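Local coordinates for probable transcriptional regulator, TetR family protein (PDB 3BJB) that probably binds operator DNA through a helix-turn-helix and acts as a transcriptional regulator of the TetR family, at residues I32-E37 with A49-V54; V43-V48 with G57-Y62; R61-P64 with H68-V71. All blocks are in the same frame, centred on the assembly; numbering follows the deposited sequence.

How the contacts relate
The three contacts lie in one amino-terminal helical domain, on the same side of the chain's centre. Contact 1 ties helix 22-37 to helix 45-51, contact 2 packs helix 45-51 on helix 56-62, and contact 3 closes the turn from helix 56-62 into helix 66-86. Centres of contacts 1 and 2 are about 9 Å apart, those of 2 and 3 about 8 Å, and those of 1 and 3 about 13 Å, which places contact 2 between the others. Direct packing joins them: Leu34 CD2 meets Glu47 CG, Met45 CE lies 3.3 Å from Phe63 O, and Ala35 CB rests 3.6 Å from Phe70 CE1. Contact 2 lies within the predicted DNA-binding motif.

Contact 1: residues I32-E37 with A49-V54; sequences IELATE and AKRAGV
Arg51 reaches from the end of helix 45-51 to three residues of helix 22-37, with its apolar stem against Leu34 and its charged end between Glu33 and Glu37. The close-packed part is the stem, where Leu34 CD1 sits 3.5 Å from Arg51 CG. The same methyl also lies over one face of the guanidinium, 3.7 Å above its plane and displaced toward the rim. Leu34 is buried, while the two glutamates are exposed, so the packing grades from an apolar inner side to a charged outer one. Arg51 bends at chi2 (-100°), which turns the rest of its chain across toward helix 22-37. Helix 45-51 is the first helix of the predicted helix-turn-helix, and through the salt bridges and Leu34 packing of this arginine the motif is joined to the preceding helix of the TetR DNA-binding domain. On the solvent side the geometry is uneven. Arg51 NH2 gives Glu37 OE2 a bond of 3.1 Å, with an angle of 155° at the hydrogen; Glu37 OE2 accepts it on its syn lone pair and lies close to the Arg51 guanidinium plane. Arg51 NH1 makes weaker bonds, at 3.4 Å to Glu33 OE1 and 3.5 Å to Glu37 OE2, and the Glu33 carboxylate stands almost perpendicular to the guanidinium. Glu33 CB also lies at the guanidinium edge, 3.4 Å from Arg51 NH1. With an alanine in place of Arg51, Glu33 and Glu37 would probably be left one turn apart without the cation they share, and Leu34 CD1 without its covering stem. Glu47 adds a long, weak ion pair to Arg51 NE.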
# COMPACT_ATOMS: atom_id res chain seq x y z
N ILE B 32 -3.30 -2.04 -20.64
CA ILE B 32 -4.02 -0.85 -20.16
C ILE B 32 -5.55 -0.88 -20.40
O ILE B 32 -6.31 -0.63 -19.45
CB ILE B 32 -3.38 0.47 -20.70
CG1 ILE B 32 -2.02 0.70 -20.05
CG2 ILE B 32 -4.30 1.69 -20.46
CD1 ILE B 32 -1.09 1.51 -20.90
N GLU B 33 -5.98 -1.20 -21.61
CA GLU B 33 -7.41 -1.38 -21.93
C GLU B 33 -8.10 -2.47 -21.13
O GLU B 33 -9.26 -2.32 -20.72
CB GLU B 33 -7.63 -1.76 -23.40
CG GLU B 33 -6.57 -1.35 -24.37
CD GLU B 33 -7.15 -1.21 -25.75
OE1 GLU B 33 -7.19 -2.23 -26.49
OE2 GLU B 33 -7.60 -0.09 -26.08
N LEU B 34 -7.42 -3.59 -20.92
CA LEU B 34 -8.06 -4.65 -20.17
C LEU B 34 -8.20 -4.31 -18.69
O LEU B 34 -9.25 -4.54 -18.09
CB LEU B 34 -7.40 -6.00 -20.42
CG LEU B 34 -7.98 -6.51 -21.75
CD1 LEU B 34 -6.92 -6.83 -22.85
CD2 LEU B 34 -8.92 -7.66 -21.48
N ALA B 35 -7.16 -3.71 -18.13
CA ALA B 35 -7.22 -3.29 -16.74
C ALA B 35 -8.19 -2.14 -16.63
O ALA B 35 -8.71 -1.90 -15.55
CB ALA B 35 -5.86 -2.91 -16.24
N THR B 36 -8.43 -1.42 -17.74
CA THR B 36 -9.42 -0.34 -17.75
C THR B 36 -10.85 -0.90 -17.76
O THR B 36 -11.76 -0.28 -17.20
CB THR B 36 -9.20 0.72 -18.87
OG1 THR B 36 -8.08 1.55 -18.51
CG2 THR B 36 -10.42 1.63 -19.05
N GLU B 37 -11.03 -2.07 -18.34
CA GLU B 37 -12.37 -2.63 -18.47
C GLU B 37 -12.76 -3.63 -17.37
O GLU B 37 -13.93 -3.92 -17.17
CB GLU B 37 -12.55 -3.26 -19.86
CG GLU B 37 -12.15 -2.31 -20.99
CD GLU B 37 -11.81 -3.01 -22.33
OE1 GLU B 37 -11.72 -2.30 -23.36
OE2 GLU B 37 -11.62 -4.26 -22.36
N ALA B 49 -2.48 -11.11 -24.93
CA ALA B 49 -1.80 -11.64 -26.10
C ALA B 49 -2.65 -11.44 -27.36
O ALA B 49 -2.15 -10.97 -28.39
CB ALA B 49 -1.44 -13.10 -25.91
N LYS B 50 -3.94 -11.79 -27.24
CA LYS B 50 -4.92 -11.56 -28.31
C LYS B 50 -5.13 -10.07 -28.67
O LYS B 50 -5.42 -9.75 -29.82
CB LYS B 50 -6.27 -12.25 -27.97
CG LYS B 50 -7.35 -11.91 -28.99
CD LYS B 50 -8.69 -12.60 -28.80
CE LYS B 50 -9.55 -12.29 -30.06
NZ LYS B 50 -10.86 -12.99 -30.21
N ARG B 51 -5.01 -9.15 -27.71
CA ARG B 51 -5.14 -7.73 -28.04
C ARG B 51 -3.89 -7.20 -28.70
O ARG B 51 -3.95 -6.68 -29.81
CB ARG B 51 -5.46 -6.90 -26.81
CG ARG B 51 -6.83 -7.08 -26.31
CD ARG B 51 -7.74 -5.96 -26.76
NE ARG B 51 -9.08 -6.25 -26.25
CZ ARG B 51 -9.72 -5.54 -25.33
NH1 ARG B 51 -9.18 -4.44 -24.82
NH2 ARG B 51 -10.93 -5.93 -24.94
N ALA B 52 -2.75 -7.35 -28.03
CA ALA B 52 -1.46 -6.91 -28.56
C ALA B 52 -1.12 -7.58 -29.88
O ALA B 52 -0.07 -7.29 -30.48
CB ALA B 52 -0.37 -7.16 -27.53
N GLY B 53 -1.99 -8.49 -30.31
CA GLY B 53 -1.80 -9.25 -31.56
C GLY B 53 -0.50 -10.00 -31.59
O GLY B 53 0.24 -9.91 -32.57
N VAL B 54 -0.21 -10.73 -30.52
CA VAL B 54 1.05 -11.48 -30.37
C VAL B 54 0.79 -12.90 -29.85
O VAL B 54 -0.31 -13.20 -29.36
CB VAL B 54 2.04 -10.75 -29.42
CG1 VAL B 54 2.42 -9.38 -29.96
CG2 VAL B 54 1.47 -10.62 -28.00

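Contact 2: residues V43-V48 with G57-Y62; sequences VQMHEV and GTLYRY
The phenol ring of Tyr60 is the flat group at this contact, and Met45, modelled as selenomethionine, meets it obliquely. Met45 CE lies 3.8 Å from Tyr60 CE2, while the root of the same side chain is at the far end of the ring, with Met45 CB 3.4 Å from Tyr60 OH. The methionine thus runs beside the ring from hydroxyl to CD2; bends at chi2 (-67°) and chi3 (-82°) curl the chain and bring CE against both Tyr60 and Leu59. Its distance to Leu59 CD2 is 3.8 Å, so Met45 CE touches two successive residues of helix 56-62. Leu59 enters the buried side with CG anti to its backbone N (chi1 -176°), and its two methyls divide the work. CD2 approaches the backbone, 3.2 Å from Met45 O, whereas CD1 meets Val48 CG1 at 3.7 Å, the Val48 and Leu59 side chains crossing at about a right angle. Met45 and Leu59 are also the residues with the nearest CA atoms across the segments, 7.8 Å apart. This apolar packing joins the two helices of the predicted helix-turn-helix, in which 56-62 is probably the recognition helix, as in other TetR regulators. Around it, Leu59 also touches Met27 of helix 22-37, and Met45 and Val48 both rest on Leu69 of helix 66-86.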
# COMPACT_ATOMS: atom_id res chain seq x y z
N VAL B 43 -8.18 -10.08 -15.52
CA VAL B 43 -7.30 -9.75 -16.65
C VAL B 43 -6.38 -10.92 -16.95
O VAL B 43 -5.53 -11.27 -16.15
CB VAL B 43 -6.47 -8.48 -16.42
CG1 VAL B 43 -5.58 -8.22 -17.61
CG2 VAL B 43 -7.38 -7.28 -16.17
N GLN B 44 -6.53 -11.51 -18.13
CA GLN B 44 -5.78 -12.71 -18.41
C GLN B 44 -4.78 -12.56 -19.50
O GLN B 44 -5.01 -11.90 -20.51
CB GLN B 44 -6.71 -13.87 -18.69
CG GLN B 44 -7.38 -14.41 -17.42
CD GLN B 44 -8.82 -14.77 -17.69
OE1 GLN B 44 -9.54 -15.18 -16.78
NE2 GLN B 44 -9.24 -14.61 -18.94
N MSE B 45 -3.64 -13.20 -19.28
CA MSE B 45 -2.51 -13.07 -20.17
C MSE B 45 -2.87 -13.40 -21.61
O MSE B 45 -2.39 -12.75 -22.53
CB MSE B 45 -1.36 -13.92 -19.65
CG MSE B 45 -0.85 -13.43 -18.31
SE MSE B 45 0.01 -11.65 -18.47
CE MSE B 45 1.78 -12.23 -19.09
N HIS B 46 -3.75 -14.39 -21.79
CA HIS B 46 -4.13 -14.82 -23.13
C HIS B 46 -4.98 -13.77 -23.89
O HIS B 46 -4.92 -13.69 -25.12
CB HIS B 46 -4.78 -16.23 -23.12
CG HIS B 46 -6.20 -16.24 -22.65
ND1 HIS B 46 -7.27 -16.25 -23.53
CD2 HIS B 46 -6.73 -16.25 -21.41
CE1 HIS B 46 -8.40 -16.25 -22.84
NE2 HIS B 46 -8.10 -16.26 -21.55
N GLU B 47 -5.75 -12.96 -23.15
CA GLU B 47 -6.46 -11.83 -23.76
C GLU B 47 -5.52 -10.64 -24.12
O GLU B 47 -5.60 -10.11 -25.24
CB GLU B 47 -7.69 -11.42 -22.91
CG GLU B 47 -8.47 -10.17 -23.41
CD GLU B 47 -9.13 -10.30 -24.81
OE1 GLU B 47 -8.83 -11.27 -25.57
OE2 GLU B 47 -9.96 -9.41 -25.17
N VAL B 48 -4.60 -10.27 -23.22
CA VAL B 48 -3.51 -9.33 -23.57
C VAL B 48 -2.76 -9.81 -24.84
O VAL B 48 -2.45 -9.02 -25.73
CB VAL B 48 -2.48 -9.08 -22.38
CG1 VAL B 48 -1.40 -8.06 -22.76
CG2 VAL B 48 -3.17 -8.62 -21.08
N GLY B 57 3.41 -16.98 -25.89
CA GLY B 57 4.82 -17.22 -25.57
C GLY B 57 5.68 -15.99 -25.80
O GLY B 57 6.72 -15.83 -25.15
N THR B 58 5.26 -15.14 -26.74
CA THR B 58 5.96 -13.89 -27.03
C THR B 58 5.74 -12.95 -25.84
O THR B 58 6.67 -12.34 -25.32
CB THR B 58 5.46 -13.25 -28.39
OG1 THR B 58 5.90 -14.02 -29.52
CG2 THR B 58 5.98 -11.82 -28.54
N LEU B 59 4.49 -12.88 -25.40
CA LEU B 59 4.11 -12.09 -24.26
C LEU B 59 4.78 -12.56 -22.97
O LEU B 59 5.18 -11.74 -22.11
CB LEU B 59 2.58 -12.09 -24.10
CG LEU B 59 1.95 -11.21 -23.00
CD1 LEU B 59 1.86 -9.73 -23.39
CD2 LEU B 59 0.60 -11.75 -22.63
N TYR B 60 4.90 -13.88 -22.81
CA TYR B 60 5.41 -14.43 -21.56
C TYR B 60 6.91 -14.19 -21.49
O TYR B 60 7.46 -13.82 -20.45
CB TYR B 60 5.05 -15.92 -21.40
CG TYR B 60 3.74 -16.15 -20.67
CD1 TYR B 60 2.69 -16.83 -21.28
CD2 TYR B 60 3.56 -15.70 -19.36
CE1 TYR B 60 1.48 -17.06 -20.60
CE2 TYR B 60 2.35 -15.92 -18.67
CZ TYR B 60 1.33 -16.60 -19.31
OH TYR B 60 0.15 -16.80 -18.66
N ARG B 61 7.54 -14.37 -22.64
CA ARG B 61 8.92 -13.99 -22.85
C ARG B 61 9.19 -12.55 -22.36
O ARG B 61 10.16 -12.29 -21.65
CB ARG B 61 9.23 -14.08 -24.33
CG ARG B 61 10.64 -14.42 -24.65
CD ARG B 61 10.89 -14.27 -26.13
NE ARG B 61 12.26 -14.64 -26.46
CZ ARG B 61 13.34 -13.94 -26.13
NH1 ARG B 61 14.55 -14.38 -26.50
NH2 ARG B 61 13.23 -12.81 -25.43
N TYR B 62 8.32 -11.63 -22.74
CA TYR B 62 8.57 -10.26 -22.35
C TYR B 62 8.03 -9.87 -20.98
O TYR B 62 8.52 -8.92 -20.38
CB TYR B 62 8.16 -9.29 -23.47
CG TYR B 62 9.31 -9.05 -24.39
CD1 TYR B 62 9.42 -9.72 -25.61
CD2 TYR B 62 10.34 -8.18 -24.02
CE1 TYR B 62 10.54 -9.51 -26.46
CE2 TYR B 62 11.44 -7.96 -24.85
CZ TYR B 62 11.53 -8.62 -26.06
OH TYR B 62 12.63 -8.39 -26.85

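Contact 3: residues R61-P64 with H68-V71; sequences RYFP and HLFV
The turn that leaves the predicted helix-turn-helix, between helix 56-62 and helix 66-86, is closed by two CH-pi contacts: Leu69 against Phe63, and Pro64 against His68. The roles are swapped between them, since segment 61-64 gives the ring in the first and the aliphatic group in the second. Leu69 CD1 stands over the middle of the Phe63 ring, 3.8 Å from the centroid and only 12° off the ring normal. A chi1 of 168° swings the Leu69 branch away from its own backbone N and carries CD1 over the aromatic face, while Leu69 CB stays 3.8 Å from Phe63 CB. The CA atoms of this pair, 5.2 Å apart, are the nearest between the segments, which fits a turn this short. The Pro64 ring lies roughly flat over one face of the His68 imidazole, the two side chains running at about a right angle to each other. Pro64 CD is 3.5 Å from His68 CD2 and 22° off the normal through the centroid, displaced toward the rim. The pyrrolidine spreads farther over the ring, with Pro64 CB 3.9 Å from His68 CE1. The imidazole is also held through ND1, hydrogen-bonded to Ser65 OG in the turn itself, which helps fix its rotation. Toward helix 22-37, Phe63 touches Met27 and Leu28 and its ring meets that of His24, while Leu69 packs on Ala31 of the same helix.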
# COMPACT_ATOMS: atom_id res chain seq x y z
N ARG B 61 7.54 -14.37 -22.64
CA ARG B 61 8.92 -13.99 -22.85
C ARG B 61 9.19 -12.55 -22.36
O ARG B 61 10.16 -12.29 -21.65
CB ARG B 61 9.23 -14.08 -24.33
CG ARG B 61 10.64 -14.42 -24.65
CD ARG B 61 10.89 -14.27 -26.13
NE ARG B 61 12.26 -14.64 -26.46
CZ ARG B 61 13.34 -13.94 -26.13
NH1 ARG B 61 14.55 -14.38 -26.50
NH2 ARG B 61 13.23 -12.81 -25.43
N TYR B 62 8.32 -11.63 -22.74
CA TYR B 62 8.57 -10.26 -22.35
C TYR B 62 8.03 -9.87 -20.98
O TYR B 62 8.52 -8.92 -20.38
CB TYR B 62 8.16 -9.29 -23.47
CG TYR B 62 9.31 -9.05 -24.39
CD1 TYR B 62 9.42 -9.72 -25.61
CD2 TYR B 62 10.34 -8.18 -24.02
CE1 TYR B 62 10.54 -9.51 -26.46
CE2 TYR B 62 11.44 -7.96 -24.85
CZ TYR B 62 11.53 -8.62 -26.06
OH TYR B 62 12.63 -8.39 -26.85
N PHE B 63 7.04 -10.61 -20.48
CA PHE B 63 6.54 -10.38 -19.11
C PHE B 63 6.16 -11.72 -18.46
O PHE B 63 5.04 -12.20 -18.65
CB PHE B 63 5.38 -9.36 -19.06
CG PHE B 63 5.59 -8.16 -19.95
CD1 PHE B 63 6.24 -7.03 -19.47
CD2 PHE B 63 5.15 -8.16 -21.27
CE1 PHE B 63 6.45 -5.93 -20.30
CE2 PHE B 63 5.35 -7.05 -22.09
CZ PHE B 63 5.98 -5.94 -21.60
N PRO B 64 7.10 -12.34 -17.73
CA PRO B 64 6.92 -13.69 -17.21
C PRO B 64 5.63 -13.93 -16.43
O PRO B 64 5.09 -15.04 -16.50
CB PRO B 64 8.16 -13.90 -16.34
CG PRO B 64 9.22 -13.07 -17.02
CD PRO B 64 8.44 -11.81 -17.39
N HIS B 68 4.45 -8.85 -13.47
CA HIS B 68 5.54 -8.25 -14.26
C HIS B 68 4.99 -7.22 -15.23
O HIS B 68 5.51 -6.11 -15.35
CB HIS B 68 6.30 -9.29 -15.12
CG HIS B 68 7.27 -10.15 -14.36
ND1 HIS B 68 6.87 -11.24 -13.61
CD2 HIS B 68 8.62 -10.12 -14.30
CE1 HIS B 68 7.94 -11.82 -13.09
NE2 HIS B 68 9.01 -11.17 -13.49
N LEU B 69 3.95 -7.62 -15.97
CA LEU B 69 3.38 -6.78 -16.99
C LEU B 69 2.88 -5.47 -16.40
O LEU B 69 3.27 -4.39 -16.85
CB LEU B 69 2.30 -7.52 -17.75
CG LEU B 69 1.40 -6.72 -18.66
CD1 LEU B 69 2.17 -6.27 -19.93
CD2 LEU B 69 0.21 -7.62 -19.01
N PHE B 70 2.06 -5.56 -15.34
CA PHE B 70 1.55 -4.33 -14.73
C PHE B 70 2.55 -3.43 -13.99
O PHE B 70 2.32 -2.25 -13.81
CB PHE B 70 0.31 -4.62 -13.93
CG PHE B 70 -0.83 -4.94 -14.77
CD1 PHE B 70 -1.46 -3.95 -15.49
CD2 PHE B 70 -1.26 -6.26 -14.89
CE1 PHE B 70 -2.54 -4.26 -16.33
CE2 PHE B 70 -2.34 -6.58 -15.72
CZ PHE B 70 -2.97 -5.58 -16.44
N VAL B 71 3.69 -4.00 -13.62
CA VAL B 71 4.80 -3.21 -13.12
C VAL B 71 5.41 -2.43 -14.27
O VAL B 71 5.68 -1.24 -14.13
CB VAL B 71 5.84 -4.10 -12.45
CG1 VAL B 71 7.18 -3.37 -12.33
CG2 VAL B 71 5.33 -4.55 -11.08